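Local coordinates for protein decaprenyl diphosphate synthase (Rhodobacter capsulatus, PDB 3MZV) that probably adds isopentenyl units to farnesyl diphosphate, with magnesium as cofactor, to make long all-trans polyprenyl diphosphates for quinone side chains, at residues 18-22 and 58-63; 64-70 and 191-197; 74-78 and 131-135; 305-309 and 321-326. All blocks are in the same frame, centred on the assembly; numbering follows the deposited sequence.

Contact 1: residues 18-22 and 58-63; sequences LAEDM and PMLTLA
Leu18 and Leu62 act as the two bumps of this contact, each settling into a hollow on the opposite segment. The branched end of Leu18 drops into the shallow dip formed by Met59, Leu62 and Ala63. Its CD1 lies 3.6 Å from Met59 O, close to the helix backbone, and 4.1 Å from Ala63 CB, while its other branch, CD2, rests 4.1 Å from Leu62 CB. In return, Leu62 fills the space bounded by Leu18, Asp21 and Met22. Its CG stands anti to the carbonyl carbon (chi1 -62°), which points the branch at segment 18-22, where CD1 lies 3.7 Å from Asp21 CB and 3.5 Å from Met22 SD.

The long side chain of Met22 folds over this leucine instead of stretching away. The bend at chi2 (-56°) carries SD toward Pro58, whose CB it meets at 4.2 Å. Met59 differs in shape: extended beyond CG, it crosses Met22 at about a right angle and places CE 4.0 Å from Met22 CG. The side chains meet through apolar atoms. Asp21 contributes only its methylene carbon, since its carboxylate turns to a salt bridge with Arg66, one turn beyond Leu62.

All the touching residues are buried, and the contact joins the start of helix 19-32 to helix 56-67 within an all-helical fold. Met59 and Ala63 also pack on helix 11-17. Other sides of helix 56-67 are taken up by helix 74-96, which meets Pro58, Thr61 and Leu62, and by helices 169-194 and 316-328, both of which touch Leu60.

Contact 2: residues 64-70 and 191-197; sequences AARLVGY and GGIIGGA
Gly191 O is approached by two groups: Gly195 N, a turn later in its own helix, donates to it at 3.3 Å, and Ala65 CA makes a CH...O contact at 3.2 Å across the interface. So close a meeting depends on glycine, because a CB at Gly191 would collide with Ala64 CB and one at Gly195 with Val68 CG2. Beyond the glycines, Val68 CG1 packs 3.6 Å from Ala197 CB.

Tyr70 holds its CG anti to the backbone N (chi1 -172°), laying the ring along Ile194 and Gly195. Ile194 CG2 sits over one face, 4.1 Å from the Tyr70 ring centroid, in a CH-pi contact, and Tyr70 CE1 lies 3.3 Å from Ile194 O. The hydroxyl bonds to Phe74 N. Replacing Tyr70 with an alanine would probably strip the cover from Ile194 and Gly195 and leave Phe74 N without its hydroxyl partner. A water joins the two backbones, donating to Gly195 O at 2.6 Å and to Val68 O at 3.3 Å.

Both helices stop here in Schellman motifs, with Gly69 and Gly196 at positive phi; the arrangement is that of two glycine- and alanine-lined helix ends packed closely in the all-alpha isoprenoid synthase fold.

Contact 3: residues 74-78 and 131-135; sequences FHVHL and LMTDT
His77, Thr135 and Phe74 bury the most surface here, and the other contacts gather round them. Thr135 lies against the face of the Phe74 ring: its CA is 3.8 Å from the Phe74 ring centroid, only 8° off the normal, in a CH-pi contact. With chi1 at 68°, its CG2 is anti to the carbonyl carbon and touches both aromatic residues, 3.8 Å from Phe74 CD1 and 4.0 Å from His77 CB. The same rotation turns the hydroxyl back to the preceding turn, where Thr135 OG1 donates to Met132 O at 2.7 Å. Met132 O also accepts from the backbone N of Thr135, so two donors from one residue grip this carbonyl.

Phe74 in turn brings its CD1 over the centre of the His77 ring. On another side of that imidazole, Leu131 crosses at about a right angle, with its CD1 3.6 Å from His77 CD2. The far end of the ring is polar: a water lying in the ring plane at the edge is 2.8 Å from His77 NE2 and donates to Asp134 OD2 at 2.7 Å. That carboxylate oxygen is shared with Arg32, which forms a salt bridge to it and would probably temper its negative charge near the histidine.

The contact joins the start of helix 74-96 to the end of helix 114-133, both packed against helix 19-32. Helix 74-96 carries near its other end a DDVVD sequence, the first aspartate-rich motif of this family. The arrangement belongs to the helical scaffold of the isoprenoid synthase fold, at the helix end remote from that motif.

Contact 4: residues 305-309 and 321-326; sequences ARKAL and LDDLAD
Arg306 starts its reach toward Asp322 with CG anti to the backbone N (chi1 176°) and then folds sharply at chi3, which is nearly eclipsed at 6°; this kink turns the guanidinium back across the neighbouring helix. Asp322 also carries its CG anti to the backbone N, and the two side chains cross at about a right angle. Arg306 NH2 donates to Asp322 OD1 at 2.9 Å with an N-H...O angle of 155°. The oxygen lies almost in the guanidinium plane, yet the nitrogen meets it from well above the carboxylate plane. Asp322 OD2, for its part, rests beside the aliphatic part of the arginine, 3.4 Å from Arg306 CG.

A turn further along, Asp326 completes a salt-bridge network. Its OD1 is 3.3 Å from Arg306 NH1, a weak hydrogen bond. A single positive group thus lies between two acids, which would probably offset their mutual repulsion; a methionine in place of Arg306 is likely to leave Asp322 and Asp326 without this shared counter-charge.

Beneath the charges the contact becomes apolar. Leu309 pushes CD1 against the backbone, 3.5 Å from Asp322 N, and its CD2 lies 4.1 Å from Leu321 CB. Tyr208 of helix 199-224 packs on Leu309 and bonds through its hydroxyl to Leu321 O on the buried side.

The arrangement is that of an antiparallel helical hairpin formed by helices 290-308 and 316-328 near the C terminus, with Leu309 packed on Leu321 and the Asp322 backbone on the inner side and a salt-bridge network along its more exposed margin.

From the N terminus, contact 1 closes the first loop by bringing helix 56-67 back to the start of helix 19-32. Contact 2 opens directly afterwards on the same helix and spans a much longer loop to the end of helix 169-194; contact 3, between helices 74-96 and 114-133, lies wholly within that span. Contact 4 closes last, a short C-terminal hairpin in series with the others, and no two loops cross. Helix 56-67 serves contacts 1 and 2; Asp21 ties them through Arg66 and reaches contact 3 by a weak, probable hydrogen bond to His75, while Leu60 and Leu67 reach Leu321 of contact 4. Contacts 3 and 4 do not touch, their centres being about 26 Å apart.

Contact 1: residues 18-22 and 58-63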
loop_
_atom_site.group_PDB
_atom_site.type_symbol
_atom_site.label_atom_id
_atom_site.label_comp_id
_atom_site.label_asym_id
_atom_site.label_seq_id
_atom_site.Cartn_x
_atom_site.Cartn_y
_atom_site.Cartn_z
ATOM N N LEU B 18 26.631 -4.672 -13.280
ATOM C CA LEU B 18 25.189 -4.887 -13.475
ATOM C C LEU B 18 24.535 -3.842 -14.395
ATOM O O LEU B 18 23.307 -3.779 -14.491
ATOM C CB LEU B 18 24.507 -4.869 -12.112
ATOM C CG LEU B 18 24.969 -5.967 -11.140
ATOM C CD1 LEU B 18 24.337 -5.722 -9.814
ATOM C CD2 LEU B 18 24.559 -7.331 -11.740
ATOM N N ALA B 19 25.354 -3.048 -15.076
ATOM C CA ALA B 19 24.906 -1.880 -15.872
ATOM C C ALA B 19 23.788 -2.210 -16.808
ATOM O O ALA B 19 22.744 -1.519 -16.877
ATOM C CB ALA B 19 26.111 -1.282 -16.673
ATOM N N GLU B 20 23.974 -3.296 -17.538
ATOM C CA GLU B 20 22.997 -3.671 -18.533
ATOM C C GLU B 20 21.670 -4.086 -17.918
ATOM O O GLU B 20 20.610 -3.712 -18.419
ATOM C CB GLU B 20 23.555 -4.785 -19.365
ATOM C CG GLU B 20 22.593 -5.370 -20.289
ATOM C CD GLU B 20 23.260 -6.053 -21.448
ATOM O OE1 GLU B 20 24.495 -6.227 -21.429
ATOM O OE2 GLU B 20 22.531 -6.385 -22.394
ATOM N N ASP B 21 21.731 -4.883 -16.843
ATOM C CA ASP B 21 20.519 -5.309 -16.154
ATOM C C ASP B 21 19.816 -4.116 -15.501
ATOM O O ASP B 21 18.593 -4.060 -15.458
ATOM C CB ASP B 21 20.901 -6.357 -15.074
ATOM C CG ASP B 21 21.119 -7.775 -15.672
ATOM O OD1 ASP B 21 20.772 -8.028 -16.838
ATOM O OD2 ASP B 21 21.630 -8.649 -14.965
ATOM N N MET B 22 20.600 -3.187 -14.968
ATOM C CA MET B 22 20.033 -2.054 -14.215
ATOM C C MET B 22 19.344 -1.112 -15.217
ATOM O O MET B 22 18.357 -0.460 -14.866
ATOM C CB MET B 22 21.097 -1.310 -13.395
ATOM C CG MET B 22 21.298 -1.843 -11.939
ATOM S SD MET B 22 19.814 -1.882 -10.871
ATOM C CE MET B 22 19.028 -0.345 -11.322
ATOM N N PRO B 58 17.640 -3.006 -5.613
ATOM C CA PRO B 58 17.529 -3.769 -6.846
ATOM C C PRO B 58 18.838 -4.424 -7.284
ATOM O O PRO B 58 18.800 -5.504 -7.873
ATOM C CB PRO B 58 17.076 -2.722 -7.862
ATOM C CG PRO B 58 17.491 -1.400 -7.254
ATOM C CD PRO B 58 17.218 -1.612 -5.826
ATOM N N MET B 59 19.989 -3.785 -6.998
ATOM C CA MET B 59 21.268 -4.424 -7.327
ATOM C C MET B 59 21.449 -5.747 -6.640
ATOM O O MET B 59 22.097 -6.649 -7.184
ATOM C CB MET B 59 22.486 -3.547 -6.977
ATOM C CG MET B 59 22.532 -2.303 -7.723
ATOM S SD MET B 59 24.216 -1.528 -7.672
ATOM C CE MET B 59 23.915 -0.709 -9.199
ATOM N N LEU B 60 20.946 -5.843 -5.431
ATOM C CA LEU B 60 21.102 -7.055 -4.640
ATOM C C LEU B 60 20.368 -8.210 -5.324
ATOM O O LEU B 60 20.858 -9.347 -5.320
ATOM C CB LEU B 60 20.586 -6.865 -3.216
ATOM C CG LEU B 60 21.554 -6.172 -2.219
ATOM C CD1 LEU B 60 20.934 -6.132 -0.827
ATOM C CD2 LEU B 60 22.864 -6.876 -2.134
ATOM N N THR B 61 19.184 -7.918 -5.886
ATOM C CA THR B 61 18.426 -8.962 -6.579
ATOM C C THR B 61 19.130 -9.403 -7.840
ATOM O O THR B 61 19.306 -10.602 -8.080
ATOM C CB THR B 61 17.034 -8.460 -6.926
ATOM O OG1 THR B 61 16.323 -8.253 -5.722
ATOM C CG2 THR B 61 16.254 -9.456 -7.866
ATOM N N LEU B 62 19.529 -8.431 -8.672
ATOM C CA LEU B 62 20.267 -8.731 -9.902
ATOM C C LEU B 62 21.548 -9.529 -9.611
ATOM O O LEU B 62 21.820 -10.506 -10.282
ATOM C CB LEU B 62 20.664 -7.444 -10.607
ATOM C CG LEU B 62 19.511 -6.548 -11.072
ATOM C CD1 LEU B 62 20.132 -5.254 -11.653
ATOM C CD2 LEU B 62 18.601 -7.272 -12.057
ATOM N N ALA B 63 22.343 -9.064 -8.641
ATOM C CA ALA B 63 23.594 -9.722 -8.290
ATOM C C ALA B 63 23.371 -11.175 -7.823
ATOM O O ALA B 63 24.115 -12.103 -8.241
ATOM C CB ALA B 63 24.403 -8.899 -7.221
#

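Contact 2: residues 64-70 and 191-197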
loop_
_atom_site.group_PDB
_atom_site.type_symbol
_atom_site.label_atom_id
_atom_site.label_comp_id
_atom_site.label_asym_id
_atom_site.label_seq_id
_atom_site.Cartn_x
_atom_site.Cartn_y
_atom_site.Cartn_z
ATOM N N ALA B 64 22.379 -11.370 -6.983
ATOM C CA ALA B 64 22.063 -12.713 -6.477
ATOM C C ALA B 64 21.645 -13.672 -7.624
ATOM O O ALA B 64 22.148 -14.805 -7.684
ATOM C CB ALA B 64 20.967 -12.673 -5.382
ATOM N N ALA B 65 20.790 -13.211 -8.524
ATOM C CA ALA B 65 20.338 -14.033 -9.626
ATOM C C ALA B 65 21.529 -14.395 -10.549
ATOM O O ALA B 65 21.736 -15.561 -10.862
ATOM C CB ALA B 65 19.199 -13.321 -10.427
ATOM N N ARG B 66 22.332 -13.398 -10.921
ATOM C CA ARG B 66 23.482 -13.607 -11.827
ATOM C C ARG B 66 24.568 -14.432 -11.121
ATOM O O ARG B 66 25.231 -15.250 -11.755
ATOM C CB ARG B 66 24.083 -12.262 -12.297
ATOM C CG ARG B 66 23.196 -11.430 -13.215
ATOM C CD ARG B 66 23.141 -12.010 -14.589
ATOM N NE ARG B 66 22.444 -11.151 -15.549
ATOM C CZ ARG B 66 22.310 -11.437 -16.850
ATOM N NH1 ARG B 66 22.873 -12.530 -17.355
ATOM N NH2 ARG B 66 21.637 -10.623 -17.660
ATOM N N LEU B 67 24.732 -14.249 -9.821
ATOM C CA LEU B 67 25.684 -15.040 -9.067
ATOM C C LEU B 67 25.396 -16.561 -9.089
ATOM O O LEU B 67 26.323 -17.368 -9.035
ATOM C CB LEU B 67 25.779 -14.543 -7.604
ATOM C CG LEU B 67 26.610 -15.313 -6.585
ATOM C CD1 LEU B 67 28.036 -15.536 -7.138
ATOM C CD2 LEU B 67 26.665 -14.540 -5.264
ATOM N N VAL B 68 24.129 -16.950 -9.104
ATOM C CA VAL B 68 23.801 -18.376 -9.164
ATOM C C VAL B 68 23.626 -18.858 -10.623
ATOM O O VAL B 68 23.116 -19.965 -10.878
ATOM C CB VAL B 68 22.586 -18.710 -8.267
ATOM C CG1 VAL B 68 22.876 -18.381 -6.808
ATOM C CG2 VAL B 68 21.313 -18.025 -8.784
ATOM N N GLY B 69 24.009 -18.023 -11.587
ATOM C CA GLY B 69 24.036 -18.399 -13.004
ATOM C C GLY B 69 22.784 -18.164 -13.841
ATOM O O GLY B 69 22.635 -18.773 -14.892
ATOM N N TYR B 70 21.887 -17.294 -13.378
ATOM C CA TYR B 70 20.643 -17.045 -14.075
ATOM C C TYR B 70 20.925 -16.156 -15.268
ATOM O O TYR B 70 21.685 -15.209 -15.152
ATOM C CB TYR B 70 19.671 -16.336 -13.153
ATOM C CG TYR B 70 18.274 -16.190 -13.683
ATOM C CD1 TYR B 70 17.527 -17.316 -14.081
ATOM C CD2 TYR B 70 17.701 -14.944 -13.809
ATOM C CE1 TYR B 70 16.223 -17.187 -14.546
ATOM C CE2 TYR B 70 16.418 -14.799 -14.231
ATOM C CZ TYR B 70 15.666 -15.928 -14.615
ATOM O OH TYR B 70 14.380 -15.762 -15.087
ATOM N N GLY B 191 16.334 -13.426 -5.821
ATOM C CA GLY B 191 17.291 -13.592 -6.906
ATOM C C GLY B 191 17.843 -15.027 -6.955
ATOM O O GLY B 191 18.040 -15.601 -8.029
ATOM N N GLY B 192 18.191 -15.581 -5.798
ATOM C CA GLY B 192 18.553 -16.983 -5.732
ATOM C C GLY B 192 17.440 -17.917 -6.219
ATOM O O GLY B 192 17.689 -18.907 -6.918
ATOM N N ILE B 193 16.213 -17.631 -5.846
ATOM C CA ILE B 193 15.088 -18.515 -6.220
ATOM C C ILE B 193 14.802 -18.459 -7.694
ATOM O O ILE B 193 14.618 -19.491 -8.346
ATOM C CB ILE B 193 13.805 -18.173 -5.433
ATOM C CG1 ILE B 193 14.030 -18.525 -3.963
ATOM C CG2 ILE B 193 12.551 -18.853 -6.057
ATOM C CD1 ILE B 193 12.933 -18.005 -2.979
ATOM N N ILE B 194 14.779 -17.258 -8.260
ATOM C CA ILE B 194 14.479 -17.145 -9.658
ATOM C C ILE B 194 15.557 -17.854 -10.512
ATOM O O ILE B 194 15.265 -18.364 -11.617
ATOM C CB ILE B 194 14.233 -15.694 -10.099
ATOM C CG1 ILE B 194 13.293 -15.622 -11.291
ATOM C CG2 ILE B 194 15.533 -15.007 -10.464
ATOM C CD1 ILE B 194 11.760 -16.012 -10.974
ATOM N N GLY B 195 16.777 -17.872 -10.010
ATOM C CA GLY B 195 17.888 -18.556 -10.657
ATOM C C GLY B 195 17.963 -20.049 -10.355
ATOM O O GLY B 195 18.872 -20.725 -10.800
ATOM N N GLY B 196 17.014 -20.571 -9.599
ATOM C CA GLY B 196 16.913 -22.007 -9.361
ATOM C C GLY B 196 18.020 -22.510 -8.492
ATOM O O GLY B 196 18.409 -23.685 -8.576
ATOM N N ALA B 197 18.565 -21.651 -7.635
ATOM C CA ALA B 197 19.728 -22.058 -6.862
ATOM C C ALA B 197 19.323 -23.138 -5.866
ATOM O O ALA B 197 18.175 -23.191 -5.460
ATOM C CB ALA B 197 20.394 -20.857 -6.113
HETATM O O HOH W 1 20.452 -20.217 -12.752
#

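Contact 3: residues 74-78 and 131-135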
loop_
_atom_site.group_PDB
_atom_site.type_symbol
_atom_site.label_atom_id
_atom_site.label_comp_id
_atom_site.label_asym_id
_atom_site.label_seq_id
_atom_site.Cartn_x
_atom_site.Cartn_y
_atom_site.Cartn_z
ATOM N N PHE B 74 13.710 -12.765 -15.719
ATOM C CA PHE B 74 12.802 -12.321 -14.656
ATOM C C PHE B 74 13.476 -11.763 -13.407
ATOM O O PHE B 74 12.796 -11.338 -12.482
ATOM C CB PHE B 74 11.865 -13.446 -14.286
ATOM C CG PHE B 74 10.859 -13.775 -15.383
ATOM C CD1 PHE B 74 10.105 -12.805 -15.957
ATOM C CD2 PHE B 74 10.737 -15.074 -15.864
ATOM C CE1 PHE B 74 9.189 -13.114 -16.968
ATOM C CE2 PHE B 74 9.812 -15.377 -16.881
ATOM C CZ PHE B 74 9.065 -14.385 -17.418
ATOM N N HIS B 75 14.802 -11.777 -13.355
ATOM C CA HIS B 75 15.504 -11.102 -12.264
ATOM C C HIS B 75 15.322 -9.557 -12.410
ATOM O O HIS B 75 15.340 -8.825 -11.429
ATOM C CB HIS B 75 16.977 -11.504 -12.205
ATOM C CG HIS B 75 17.746 -11.123 -13.408
ATOM N ND1 HIS B 75 17.297 -11.379 -14.686
ATOM C CD2 HIS B 75 18.954 -10.518 -13.543
ATOM C CE1 HIS B 75 18.175 -10.911 -15.558
ATOM N NE2 HIS B 75 19.192 -10.390 -14.892
ATOM N N VAL B 76 15.164 -9.097 -13.634
ATOM C CA VAL B 76 14.836 -7.679 -13.900
ATOM C C VAL B 76 13.484 -7.258 -13.298
ATOM O O VAL B 76 13.386 -6.286 -12.503
ATOM C CB VAL B 76 14.939 -7.360 -15.405
ATOM C CG1 VAL B 76 14.542 -5.893 -15.631
ATOM C CG2 VAL B 76 16.427 -7.580 -15.874
ATOM N N HIS B 77 12.472 -8.064 -13.562
ATOM C CA HIS B 77 11.142 -7.860 -12.988
ATOM C C HIS B 77 11.211 -7.829 -11.462
ATOM O O HIS B 77 10.620 -6.962 -10.819
ATOM C CB HIS B 77 10.158 -8.946 -13.413
ATOM C CG HIS B 77 9.980 -9.075 -14.893
ATOM N ND1 HIS B 77 11.021 -9.379 -15.744
ATOM C CD2 HIS B 77 8.873 -8.964 -15.672
ATOM C CE1 HIS B 77 10.565 -9.431 -16.987
ATOM N NE2 HIS B 77 9.270 -9.157 -16.971
ATOM N N LEU B 78 11.945 -8.764 -10.864
ATOM C CA LEU B 78 12.029 -8.827 -9.417
ATOM C C LEU B 78 12.751 -7.615 -8.822
ATOM O O LEU B 78 12.306 -7.061 -7.795
ATOM C CB LEU B 78 12.758 -10.122 -8.992
ATOM C CG LEU B 78 11.961 -11.411 -9.326
ATOM C CD1 LEU B 78 12.705 -12.703 -8.947
ATOM C CD2 LEU B 78 10.658 -11.371 -8.607
ATOM N N LEU B 131 3.146 -6.639 -12.023
ATOM C CA LEU B 131 4.358 -6.971 -12.747
ATOM C C LEU B 131 4.904 -8.363 -12.372
ATOM O O LEU B 131 5.256 -9.143 -13.273
ATOM C CB LEU B 131 5.402 -5.903 -12.458
ATOM C CG LEU B 131 6.819 -6.101 -13.016
ATOM C CD1 LEU B 131 6.787 -6.292 -14.515
ATOM C CD2 LEU B 131 7.684 -4.946 -12.646
ATOM N N MET B 132 4.899 -8.685 -11.064
ATOM C CA MET B 132 5.423 -9.966 -10.604
ATOM C C MET B 132 4.720 -11.175 -11.186
ATOM O O MET B 132 5.349 -12.217 -11.336
ATOM C CB MET B 132 5.384 -10.029 -9.094
ATOM C CG MET B 132 6.434 -9.208 -8.470
ATOM S SD MET B 132 8.020 -9.657 -9.104
ATOM C CE MET B 132 7.940 -11.374 -8.580
ATOM N N THR B 133 3.444 -11.029 -11.527
ATOM C CA THR B 133 2.662 -12.107 -12.101
ATOM C C THR B 133 3.187 -12.535 -13.492
ATOM O O THR B 133 3.020 -13.689 -13.890
ATOM C CB THR B 133 1.155 -11.784 -12.175
ATOM O OG1 THR B 133 0.890 -10.766 -13.170
ATOM C CG2 THR B 133 0.649 -11.356 -10.810
ATOM N N ASP B 134 3.857 -11.627 -14.190
ATOM C CA ASP B 134 4.513 -11.980 -15.451
ATOM C C ASP B 134 5.584 -13.083 -15.224
ATOM O O ASP B 134 5.905 -13.817 -16.142
ATOM C CB ASP B 134 5.220 -10.769 -16.063
ATOM C CG ASP B 134 4.269 -9.719 -16.582
ATOM O OD1 ASP B 134 3.065 -9.934 -16.514
ATOM O OD2 ASP B 134 4.770 -8.660 -17.037
ATOM N N THR B 135 6.137 -13.202 -14.025
ATOM C CA THR B 135 7.178 -14.186 -13.814
ATOM C C THR B 135 6.607 -15.602 -13.700
ATOM O O THR B 135 7.370 -16.550 -13.764
ATOM C CB THR B 135 8.033 -13.934 -12.534
ATOM O OG1 THR B 135 7.228 -14.155 -11.383
ATOM C CG2 THR B 135 8.607 -12.550 -12.475
HETATM O O HOH W 2 6.946 -9.103 -18.578
#

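Contact 4: residues 305-309 and 321-326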
loop_
_atom_site.group_PDB
_atom_site.type_symbol
_atom_site.label_atom_id
_atom_site.label_comp_id
_atom_site.label_asym_id
_atom_site.label_seq_id
_atom_site.Cartn_x
_atom_site.Cartn_y
_atom_site.Cartn_z
ATOM N N ALA B 305 27.355 -11.213 7.683
ATOM C CA ALA B 305 27.001 -11.169 6.271
ATOM C C ALA B 305 28.063 -11.837 5.434
ATOM O O ALA B 305 27.770 -12.703 4.601
ATOM C CB ALA B 305 26.804 -9.726 5.820
ATOM N N ARG B 306 29.310 -11.435 5.644
ATOM C CA ARG B 306 30.449 -12.022 4.940
ATOM C C ARG B 306 30.541 -13.535 5.102
ATOM O O ARG B 306 30.757 -14.241 4.112
ATOM C CB ARG B 306 31.728 -11.348 5.403
ATOM C CG ARG B 306 32.996 -11.930 4.807
ATOM C CD ARG B 306 34.223 -10.946 4.985
ATOM N NE ARG B 306 33.818 -9.815 5.809
ATOM C CZ ARG B 306 33.520 -8.595 5.376
ATOM N NH1 ARG B 306 33.135 -7.683 6.254
ATOM N NH2 ARG B 306 33.638 -8.266 4.110
ATOM N N LYS B 307 30.292 -14.047 6.299
ATOM C CA LYS B 307 30.275 -15.526 6.545
ATOM C C LYS B 307 29.212 -16.259 5.741
ATOM O O LYS B 307 29.407 -17.377 5.293
ATOM C CB LYS B 307 30.020 -15.858 8.024
ATOM C CG LYS B 307 31.240 -16.201 8.886
ATOM C CD LYS B 307 32.154 -15.066 9.079
ATOM C CE LYS B 307 33.317 -15.455 10.052
ATOM N NZ LYS B 307 34.328 -14.381 10.161
ATOM N N ALA B 308 28.055 -15.637 5.593
ATOM C CA ALA B 308 26.985 -16.216 4.818
ATOM C C ALA B 308 27.400 -16.430 3.360
ATOM O O ALA B 308 26.960 -17.379 2.727
ATOM C CB ALA B 308 25.763 -15.289 4.864
ATOM N N LEU B 309 28.234 -15.546 2.810
ATOM C CA LEU B 309 28.661 -15.696 1.407
ATOM C C LEU B 309 29.455 -16.958 1.088
ATOM O O LEU B 309 29.533 -17.385 -0.081
ATOM C CB LEU B 309 29.494 -14.496 0.982
ATOM C CG LEU B 309 28.769 -13.159 0.898
ATOM C CD1 LEU B 309 29.743 -12.032 0.657
ATOM C CD2 LEU B 309 27.698 -13.137 -0.200
ATOM N N LEU B 321 30.005 -8.583 -3.572
ATOM C CA LEU B 321 29.110 -8.542 -2.421
ATOM C C LEU B 321 29.873 -8.524 -1.111
ATOM O O LEU B 321 29.422 -7.914 -0.145
ATOM C CB LEU B 321 28.115 -9.727 -2.428
ATOM C CG LEU B 321 27.054 -9.672 -3.537
ATOM C CD1 LEU B 321 26.181 -10.954 -3.486
ATOM C CD2 LEU B 321 26.181 -8.433 -3.469
ATOM N N ASP B 322 31.000 -9.208 -1.088
ATOM C CA ASP B 322 31.925 -9.147 0.038
ATOM C C ASP B 322 32.414 -7.691 0.238
ATOM O O ASP B 322 32.314 -7.134 1.373
ATOM C CB ASP B 322 33.079 -10.125 -0.188
ATOM C CG ASP B 322 33.844 -10.478 1.088
ATOM O OD1 ASP B 322 34.506 -9.594 1.643
ATOM O OD2 ASP B 322 33.835 -11.659 1.501
ATOM N N ASP B 323 32.882 -7.057 -0.836
ATOM C CA ASP B 323 33.336 -5.664 -0.744
ATOM C C ASP B 323 32.156 -4.766 -0.361
ATOM O O ASP B 323 32.319 -3.759 0.325
ATOM C CB ASP B 323 33.909 -5.134 -2.062
ATOM C CG ASP B 323 35.232 -5.750 -2.442
ATOM O OD1 ASP B 323 35.969 -6.225 -1.578
ATOM O OD2 ASP B 323 35.545 -5.732 -3.650
ATOM N N LEU B 324 30.965 -5.102 -0.820
ATOM C CA LEU B 324 29.822 -4.259 -0.497
ATOM C C LEU B 324 29.563 -4.257 1.035
ATOM O O LEU B 324 29.135 -3.236 1.596
ATOM C CB LEU B 324 28.601 -4.689 -1.260
ATOM C CG LEU B 324 27.328 -3.868 -1.093
ATOM C CD1 LEU B 324 27.481 -2.423 -1.606
ATOM C CD2 LEU B 324 26.172 -4.613 -1.800
ATOM N N ALA B 325 29.836 -5.368 1.706
ATOM C CA ALA B 325 29.672 -5.400 3.153
ATOM C C ALA B 325 30.638 -4.457 3.830
ATOM O O ALA B 325 30.232 -3.756 4.762
ATOM C CB ALA B 325 29.832 -6.813 3.700
ATOM N N ASP B 326 31.890 -4.408 3.343
ATOM C CA ASP B 326 32.859 -3.417 3.824
ATOM C C ASP B 326 32.320 -2.001 3.576
ATOM O O ASP B 326 32.284 -1.167 4.478
ATOM C CB ASP B 326 34.234 -3.592 3.143
ATOM C CG ASP B 326 35.024 -4.773 3.711
ATOM O OD1 ASP B 326 34.812 -5.161 4.887
ATOM O OD2 ASP B 326 35.893 -5.315 3.007
#